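Local structure of isoflavone reductase (Medicago sativa, 2GAS) at residues A[187-192]-A[214-219]; A[219-224]-A[297-302]. The protein reduces achiral isoflavones such as 2'-hydroxyformononetin to chiral isoflavanones with NADPH, a late step in making the alfalfa phytoalexin medicarpin. All coordinates share one frame; numbering follows the deposited sequence.

Contact 1. Residues A[187-192]-A[214-219]; sequences AYVTEA and IRLPKN
Asn219 meets Tyr188 through both its backbone and its side chain. The amide N of Tyr188 donates to the carbonyl O of Asn219 over 3.2 Å. Asn219 ND2 gives a hydrogen to Tyr188 O at 3.1 Å, arriving above the plane of that carbonyl and bent, with an N-H...O angle of 144°, while OD1 accepts from Ala299 N. With CG of Asn219 beside its own backbone N and anti to the carbonyl carbon (chi1 -67°), the carboxamide turns back to the strand, and CB itself lies against Tyr188 O. A water also donates to Tyr188 O, at 2.7 Å, so two donors grip this carbonyl, and it carries the link on to Leu216 N. The Tyr188 ring presents its edge to Asn219 O, with CD1 3.5 Å away, while its hydroxyl has a weak hydrogen bond to Gln269. On the other face of the strand, Val189 CG2, anti to the backbone N (CG1 has chi1 60°), packs against Leu216 CD1 at 4.0 Å and, a little farther off, Ile214 CG2. The methyl of Ala187 rests on CG of Arg215, whose bent chain carries its guanidinium off to a salt bridge with Glu286. Paired this way, the end of strand 185-189 and the turn leading into strand 220-222 form the start of an antiparallel strand pair in a small mixed sheet of this NmrA-type reductase.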
ATOM      1  N   ALA A 187       3.428  -1.919 -11.736  1.00 16.62           N
ATOM      2  CA  ALA A 187       2.481  -2.914 -11.217  1.00 15.98           C
ATOM      3  C   ALA A 187       1.329  -2.193 -10.525  1.00 17.23           C
ATOM      4  O   ALA A 187       1.550  -1.417  -9.596  1.00 16.87           O
ATOM      5  CB  ALA A 187       3.193  -3.854 -10.239  1.00 17.03           C
ATOM      6  N   TYR A 188       0.103  -2.445 -10.987  1.00 15.52           N
ATOM      7  CA  TYR A 188      -1.087  -1.797 -10.442  1.00 14.77           C
ATOM      8  C   TYR A 188      -2.059  -2.762  -9.773  1.00 15.55           C
ATOM      9  O   TYR A 188      -2.237  -3.890 -10.223  1.00 16.51           O
ATOM     10  CB  TYR A 188      -1.821  -1.042 -11.554  1.00 14.44           C
ATOM     11  CG  TYR A 188      -0.955  -0.034 -12.264  1.00 14.94           C
ATOM     12  CD1 TYR A 188      -0.196  -0.402 -13.376  1.00 16.54           C
ATOM     13  CD2 TYR A 188      -0.855   1.275 -11.801  1.00 15.67           C
ATOM     14  CE1 TYR A 188       0.645   0.510 -14.009  1.00 17.75           C
ATOM     15  CE2 TYR A 188      -0.012   2.198 -12.425  1.00 17.21           C
ATOM     16  CZ  TYR A 188       0.733   1.807 -13.526  1.00 18.84           C
ATOM     17  OH  TYR A 188       1.580   2.711 -14.140  1.00 18.87           O
ATOM     18  N   VAL A 189      -2.702  -2.296  -8.708  1.00 16.61           N
ATOM     19  CA  VAL A 189      -3.651  -3.114  -7.962  1.00 16.11           C
ATOM     20  C   VAL A 189      -4.653  -2.204  -7.252  1.00 14.81           C
ATOM     21  O   VAL A 189      -4.288  -1.128  -6.770  1.00 14.88           O
ATOM     22  CB  VAL A 189      -2.898  -4.004  -6.926  1.00 17.17           C
ATOM     23  CG1 VAL A 189      -2.127  -3.129  -5.945  1.00 18.10           C
ATOM     24  CG2 VAL A 189      -3.871  -4.906  -6.186  1.00 14.93           C
ATOM     25  N   THR A 190      -5.916  -2.617  -7.192  1.00 14.91           N
ATOM     26  CA  THR A 190      -6.919  -1.791  -6.525  1.00 15.39           C
ATOM     27  C   THR A 190      -6.750  -1.885  -5.013  1.00 14.34           C
ATOM     28  O   THR A 190      -6.182  -2.850  -4.506  1.00 13.63           O
ATOM     29  CB  THR A 190      -8.362  -2.220  -6.878  1.00 17.07           C
ATOM     30  OG1 THR A 190      -8.632  -3.511  -6.315  1.00 16.27           O
ATOM     31  CG2 THR A 190      -8.544  -2.288  -8.386  1.00 14.55           C
ATOM     32  N   GLU A 191      -7.247  -0.882  -4.294  1.00 15.83           N
ATOM     33  CA  GLU A 191      -7.148  -0.885  -2.839  1.00 17.06           C
ATOM     34  C   GLU A 191      -7.892  -2.092  -2.276  1.00 16.64           C
ATOM     35  O   GLU A 191      -7.417  -2.744  -1.350  1.00 16.12           O
ATOM     36  CB  GLU A 191      -7.733   0.400  -2.243  1.00 18.47           C
ATOM     37  CG  GLU A 191      -6.979   1.688  -2.595  1.00 20.09           C
ATOM     38  CD  GLU A 191      -7.143   2.087  -4.049  1.00 24.33           C
ATOM     39  OE1 GLU A 191      -8.263   1.951  -4.577  1.00 28.02           O
ATOM     40  OE2 GLU A 191      -6.162   2.548  -4.660  1.00 25.69           O
ATOM     41  N   ALA A 192      -9.055  -2.396  -2.844  1.00 16.53           N
ATOM     42  CA  ALA A 192      -9.835  -3.536  -2.378  1.00 16.47           C
ATOM     43  C   ALA A 192      -9.019  -4.822  -2.479  1.00 15.51           C
ATOM     44  O   ALA A 192      -8.988  -5.629  -1.543  1.00 16.05           O
ATOM     45  CB  ALA A 192     -11.124  -3.662  -3.202  1.00 16.12           C
ATOM     46  N   ILE A 214       3.180  -7.900  -4.912  1.00 16.16           N
ATOM     47  CA  ILE A 214       2.006  -7.950  -5.768  1.00 17.46           C
ATOM     48  C   ILE A 214       2.350  -7.390  -7.147  1.00 17.52           C
ATOM     49  O   ILE A 214       2.491  -6.181  -7.322  1.00 19.59           O
ATOM     50  CB  ILE A 214       0.833  -7.116  -5.186  1.00 18.22           C
ATOM     51  CG1 ILE A 214       0.603  -7.467  -3.713  1.00 21.49           C
ATOM     52  CG2 ILE A 214      -0.435  -7.361  -6.007  1.00 18.83           C
ATOM     53  CD1 ILE A 214       0.088  -8.850  -3.475  1.00 29.25           C
ATOM     54  N   ARG A 215       2.535  -8.281  -8.114  1.00 18.00           N
ATOM     55  CA  ARG A 215       2.806  -7.900  -9.499  1.00 18.46           C
ATOM     56  C   ARG A 215       1.863  -8.813 -10.278  1.00 18.80           C
ATOM     57  O   ARG A 215       2.240  -9.917 -10.658  1.00 19.58           O
ATOM     58  CB  ARG A 215       4.258  -8.191  -9.906  1.00 19.72           C
ATOM     59  CG  ARG A 215       5.271  -7.095  -9.572  1.00 22.21           C
ATOM     60  CD  ARG A 215       6.080  -7.417  -8.328  1.00 23.15           C
ATOM     61  NE  ARG A 215       6.871  -8.646  -8.441  1.00 20.90           N
ATOM     62  CZ  ARG A 215       8.119  -8.719  -8.905  1.00 19.56           C
ATOM     63  NH1 ARG A 215       8.755  -7.632  -9.321  1.00 18.38           N
ATOM     64  NH2 ARG A 215       8.749  -9.887  -8.914  1.00 20.32           N
ATOM     65  N   LEU A 216       0.633  -8.352 -10.488  1.00 18.96           N
ATOM     66  CA  LEU A 216      -0.383  -9.144 -11.183  1.00 18.69           C
ATOM     67  C   LEU A 216      -0.208  -9.074 -12.705  1.00 19.17           C
ATOM     68  O   LEU A 216      -0.179  -8.000 -13.294  1.00 19.10           O
ATOM     69  CB  LEU A 216      -1.769  -8.656 -10.754  1.00 18.10           C
ATOM     70  CG  LEU A 216      -1.943  -8.581  -9.227  1.00 18.97           C
ATOM     71  CD1 LEU A 216      -3.195  -7.803  -8.881  1.00 20.28           C
ATOM     72  CD2 LEU A 216      -1.995  -9.986  -8.635  1.00 20.15           C
ATOM     73  N   PRO A 217      -0.099 -10.240 -13.361  1.00 21.50           N
ATOM     74  CA  PRO A 217       0.089 -10.351 -14.811  1.00 21.57           C
ATOM     75  C   PRO A 217      -0.625  -9.352 -15.721  1.00 21.57           C
ATOM     76  O   PRO A 217       0.024  -8.649 -16.492  1.00 23.05           O
ATOM     77  CB  PRO A 217      -0.315 -11.795 -15.091  1.00 23.89           C
ATOM     78  CG  PRO A 217       0.203 -12.491 -13.877  1.00 22.91           C
ATOM     79  CD  PRO A 217      -0.268 -11.575 -12.759  1.00 21.11           C
ATOM     80  N   LYS A 218      -1.948  -9.280 -15.637  1.00 21.73           N
ATOM     81  CA  LYS A 218      -2.693  -8.370 -16.499  1.00 22.15           C
ATOM     82  C   LYS A 218      -2.585  -6.906 -16.098  1.00 21.96           C
ATOM     83  O   LYS A 218      -3.044  -6.025 -16.828  1.00 22.26           O
ATOM     84  CB  LYS A 218      -4.166  -8.782 -16.560  1.00 23.25           C
ATOM     85  CG  LYS A 218      -4.395 -10.066 -17.349  1.00 23.99           C
ATOM     86  CD  LYS A 218      -5.867 -10.460 -17.390  1.00 25.91           C
ATOM     87  CE  LYS A 218      -6.372 -10.864 -16.014  1.00 25.96           C
ATOM     88  NZ  LYS A 218      -7.799 -11.303 -16.047  1.00 25.59           N
ATOM     89  N   ASN A 219      -1.969  -6.652 -14.944  1.00 19.29           N
ATOM     90  CA  ASN A 219      -1.800  -5.288 -14.440  1.00 18.88           C
ATOM     91  C   ASN A 219      -0.336  -4.870 -14.416  1.00 18.37           C
ATOM     92  O   ASN A 219       0.006  -3.831 -13.854  1.00 19.42           O
ATOM     93  CB  ASN A 219      -2.381  -5.165 -13.028  1.00 16.32           C
ATOM     94  CG  ASN A 219      -3.888  -5.330 -13.001  1.00 18.33           C
ATOM     95  OD1 ASN A 219      -4.519  -5.552 -14.034  1.00 18.80           O
ATOM     96  ND2 ASN A 219      -4.474  -5.221 -11.813  1.00 14.35           N
TER
HETATM   97  O   HOH W   1      -0.176  -5.576  -9.907  1.00 18.25           O

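Contact 2. Residues A[219-224]-A[297-302]; sequences NYLTQN and TTADEY
Leu221 lays its CD1 against the methyl of Ala299 at 3.9 Å, where strand 220-222 faces the first turn of helix 299-303. CG of Leu221 lies anti to the carbonyl carbon (chi1 -52°), which directs the isobutyl group to the helix; Val226 touches it from helix 223-234, and Leu160 touches Ala299.

Beside this small apolar patch the carboxamide of Asn219 spans two backbone groups. Its ND2 donates to Thr297 O at 3.0 Å, nearly straight at 172°, with the acceptor in the amide plane and the donor in the plane of the Thr297 carbonyl. OD1 accepts from Ala299 N at 2.8 Å, a more bent bond whose donor stands above the plane of the Asn219 side-chain carbonyl. The same oxygen lies 3.2 Å from Thr298 CA, so the amide sits close over the backbone between its two partners. With a carbonyl for ND2 and an N-H for OD1, the way round of the amide is set, and an alanine here would probably leave Ala299 N and Thr297 O without these mates and open a gap beside Thr298.

The helix start is closed from within by a capping box: Thr298 OG1 accepts from Glu301 N at 3.0 Å, and Glu301 OE2 accepts from Thr298 N at 3.1 Å. Asn219 thus supplies an acceptor for a first-turn N-H that the box leaves to others, and the neutral amide joins the last helix to the turn that leads into strand 220-222 by paired polar bonds, with little apolar overlap.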
ATOM      1  N   ASN A 219      -1.969  -6.652 -14.944  1.00 19.29           N
ATOM      2  CA  ASN A 219      -1.800  -5.288 -14.440  1.00 18.88           C
ATOM      3  C   ASN A 219      -0.336  -4.870 -14.416  1.00 18.37           C
ATOM      4  O   ASN A 219       0.006  -3.831 -13.854  1.00 19.42           O
ATOM      5  CB  ASN A 219      -2.381  -5.165 -13.028  1.00 16.32           C
ATOM      6  CG  ASN A 219      -3.888  -5.330 -13.001  1.00 18.33           C
ATOM      7  OD1 ASN A 219      -4.519  -5.552 -14.034  1.00 18.80           O
ATOM      8  ND2 ASN A 219      -4.474  -5.221 -11.813  1.00 14.35           N
ATOM      9  N   TYR A 220       0.520  -5.688 -15.020  1.00 18.37           N
ATOM     10  CA  TYR A 220       1.952  -5.409 -15.091  1.00 18.15           C
ATOM     11  C   TYR A 220       2.075  -4.744 -16.455  1.00 18.02           C
ATOM     12  O   TYR A 220       2.171  -5.421 -17.480  1.00 17.69           O
ATOM     13  CB  TYR A 220       2.723  -6.727 -15.046  1.00 19.09           C
ATOM     14  CG  TYR A 220       4.198  -6.582 -14.766  1.00 21.88           C
ATOM     15  CD1 TYR A 220       4.646  -5.986 -13.589  1.00 23.70           C
ATOM     16  CD2 TYR A 220       5.148  -7.066 -15.666  1.00 24.15           C
ATOM     17  CE1 TYR A 220       6.006  -5.877 -13.314  1.00 24.30           C
ATOM     18  CE2 TYR A 220       6.513  -6.961 -15.399  1.00 25.82           C
ATOM     19  CZ  TYR A 220       6.931  -6.365 -14.221  1.00 26.04           C
ATOM     20  OH  TYR A 220       8.276  -6.264 -13.945  1.00 30.58           O
ATOM     21  N   LEU A 221       2.072  -3.414 -16.456  1.00 16.68           N
ATOM     22  CA  LEU A 221       2.073  -2.656 -17.702  1.00 17.03           C
ATOM     23  C   LEU A 221       3.001  -1.457 -17.738  1.00 17.27           C
ATOM     24  O   LEU A 221       3.187  -0.773 -16.736  1.00 16.88           O
ATOM     25  CB  LEU A 221       0.653  -2.148 -17.959  1.00 18.59           C
ATOM     26  CG  LEU A 221      -0.488  -3.167 -17.929  1.00 18.79           C
ATOM     27  CD1 LEU A 221      -1.811  -2.451 -17.693  1.00 20.60           C
ATOM     28  CD2 LEU A 221      -0.509  -3.947 -19.230  1.00 22.24           C
ATOM     29  N   THR A 222       3.571  -1.194 -18.911  1.00 16.43           N
ATOM     30  CA  THR A 222       4.435  -0.030 -19.082  1.00 16.66           C
ATOM     31  C   THR A 222       3.495   1.162 -19.249  1.00 15.90           C
ATOM     32  O   THR A 222       2.306   0.982 -19.517  1.00 17.32           O
ATOM     33  CB  THR A 222       5.289  -0.146 -20.353  1.00 17.85           C
ATOM     34  OG1 THR A 222       4.434  -0.094 -21.504  1.00 18.36           O
ATOM     35  CG2 THR A 222       6.058  -1.458 -20.358  1.00 17.40           C
ATOM     36  N   GLN A 223       4.008   2.380 -19.102  1.00 15.44           N
ATOM     37  CA  GLN A 223       3.140   3.541 -19.255  1.00 16.14           C
ATOM     38  C   GLN A 223       2.563   3.596 -20.673  1.00 16.12           C
ATOM     39  O   GLN A 223       1.420   4.009 -20.877  1.00 17.72           O
ATOM     40  CB  GLN A 223       3.900   4.833 -18.935  1.00 16.88           C
ATOM     41  CG  GLN A 223       3.021   6.077 -18.969  1.00 20.72           C
ATOM     42  CD  GLN A 223       2.003   6.127 -17.838  1.00 23.78           C
ATOM     43  OE1 GLN A 223       1.704   5.113 -17.197  1.00 25.82           O
ATOM     44  NE2 GLN A 223       1.458   7.316 -17.597  1.00 26.53           N
ATOM     45  N   ASN A 224       3.349   3.171 -21.657  1.00 16.58           N
ATOM     46  CA  ASN A 224       2.873   3.166 -23.041  1.00 18.28           C
ATOM     47  C   ASN A 224       1.713   2.185 -23.173  1.00 17.75           C
ATOM     48  O   ASN A 224       0.751   2.442 -23.902  1.00 17.30           O
ATOM     49  CB  ASN A 224       4.003   2.769 -24.000  1.00 18.72           C
ATOM     50  CG  ASN A 224       4.990   3.899 -24.248  1.00 21.04           C
ATOM     51  OD1 ASN A 224       6.111   3.674 -24.718  1.00 23.25           O
ATOM     52  ND2 ASN A 224       4.577   5.121 -23.947  1.00 18.79           N
ATOM     53  N   THR A 297      -9.067  -7.341  -9.884  1.00 20.78           N
ATOM     54  CA  THR A 297      -9.645  -6.377 -10.812  1.00 20.49           C
ATOM     55  C   THR A 297      -8.519  -5.932 -11.741  1.00 19.93           C
ATOM     56  O   THR A 297      -7.448  -5.534 -11.283  1.00 19.19           O
ATOM     57  CB  THR A 297     -10.200  -5.147 -10.062  1.00 20.23           C
ATOM     58  OG1 THR A 297     -11.329  -5.539  -9.271  1.00 22.34           O
ATOM     59  CG2 THR A 297     -10.624  -4.067 -11.046  1.00 20.87           C
ATOM     60  N   THR A 298      -8.744  -6.009 -13.046  1.00 19.46           N
ATOM     61  CA  THR A 298      -7.706  -5.618 -13.991  1.00 18.15           C
ATOM     62  C   THR A 298      -7.632  -4.106 -14.174  1.00 18.28           C
ATOM     63  O   THR A 298      -8.566  -3.376 -13.847  1.00 17.86           O
ATOM     64  CB  THR A 298      -7.935  -6.266 -15.368  1.00 20.36           C
ATOM     65  OG1 THR A 298      -9.164  -5.779 -15.918  1.00 22.16           O
ATOM     66  CG2 THR A 298      -8.011  -7.782 -15.233  1.00 21.36           C
ATOM     67  N   ALA A 299      -6.506  -3.633 -14.694  1.00 18.68           N
ATOM     68  CA  ALA A 299      -6.349  -2.207 -14.935  1.00 18.96           C
ATOM     69  C   ALA A 299      -7.423  -1.807 -15.944  1.00 21.04           C
ATOM     70  O   ALA A 299      -7.996  -0.721 -15.867  1.00 20.91           O
ATOM     71  CB  ALA A 299      -4.968  -1.924 -15.494  1.00 21.37           C
ATOM     72  N   ASP A 300      -7.697  -2.704 -16.887  1.00 21.38           N
ATOM     73  CA  ASP A 300      -8.710  -2.461 -17.908  1.00 24.59           C
ATOM     74  C   ASP A 300     -10.079  -2.252 -17.263  1.00 23.41           C
ATOM     75  O   ASP A 300     -10.789  -1.305 -17.588  1.00 25.28           O
ATOM     76  CB  ASP A 300      -8.777  -3.648 -18.874  1.00 29.70           C
ATOM     77  CG  ASP A 300      -9.781  -3.433 -19.990  1.00 34.81           C
ATOM     78  OD1 ASP A 300      -9.509  -2.609 -20.887  1.00 39.15           O
ATOM     79  OD2 ASP A 300     -10.846  -4.081 -19.964  1.00 39.01           O
ATOM     80  N   GLU A 301     -10.439  -3.144 -16.346  1.00 23.17           N
ATOM     81  CA  GLU A 301     -11.717  -3.057 -15.644  1.00 22.31           C
ATOM     82  C   GLU A 301     -11.768  -1.803 -14.775  1.00 21.47           C
ATOM     83  O   GLU A 301     -12.774  -1.092 -14.753  1.00 21.60           O
ATOM     84  CB  GLU A 301     -11.931  -4.318 -14.786  1.00 25.32           C
ATOM     85  CG  GLU A 301     -12.261  -5.574 -15.603  1.00 28.89           C
ATOM     86  CD  GLU A 301     -12.179  -6.880 -14.805  1.00 31.94           C
ATOM     87  OE1 GLU A 301     -12.647  -7.918 -15.325  1.00 33.95           O
ATOM     88  OE2 GLU A 301     -11.640  -6.886 -13.678  1.00 28.45           O
ATOM     89  N   TYR A 302     -10.675  -1.520 -14.069  1.00 19.97           N
ATOM     90  CA  TYR A 302     -10.620  -0.347 -13.210  1.00 19.91           C
ATOM     91  C   TYR A 302     -10.920   0.950 -13.965  1.00 18.64           C
ATOM     92  O   TYR A 302     -11.666   1.801 -13.485  1.00 19.51           O
ATOM     93  CB  TYR A 302      -9.243  -0.224 -12.541  1.00 16.80           C
ATOM     94  CG  TYR A 302      -9.077   1.079 -11.786  1.00 18.82           C
ATOM     95  CD1 TYR A 302      -9.669   1.265 -10.536  1.00 17.14           C
ATOM     96  CD2 TYR A 302      -8.419   2.161 -12.369  1.00 18.30           C
ATOM     97  CE1 TYR A 302      -9.615   2.503  -9.895  1.00 19.43           C
ATOM     98  CE2 TYR A 302      -8.359   3.395 -11.741  1.00 18.84           C
ATOM     99  CZ  TYR A 302      -8.962   3.564 -10.506  1.00 17.93           C
ATOM    100  OH  TYR A 302      -8.929   4.801  -9.905  1.00 21.94           O
TER

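Asn219 belongs to both contacts, and its one amide ties strand 185-189 to the start of helix 299-303. Both contacts reach the same mixed sheet, in which strands 185-189 and 220-222 are antiparallel neighbours. Both are largely buried, but the centre of contact 1 is about 11 Å from the centre of the chain, that of contact 2 about 17 Å, and contact 1 covers more surface. It combines strand pairing with a bridging water and aliphatic packing; contact 2 relies on side-chain-to-backbone bonds at a helix N-terminus. Their centres are about 8 Å apart, and Thr190 CG2 packs on Thr297 CB and Lys218 CE on Thr298 CG2 between them.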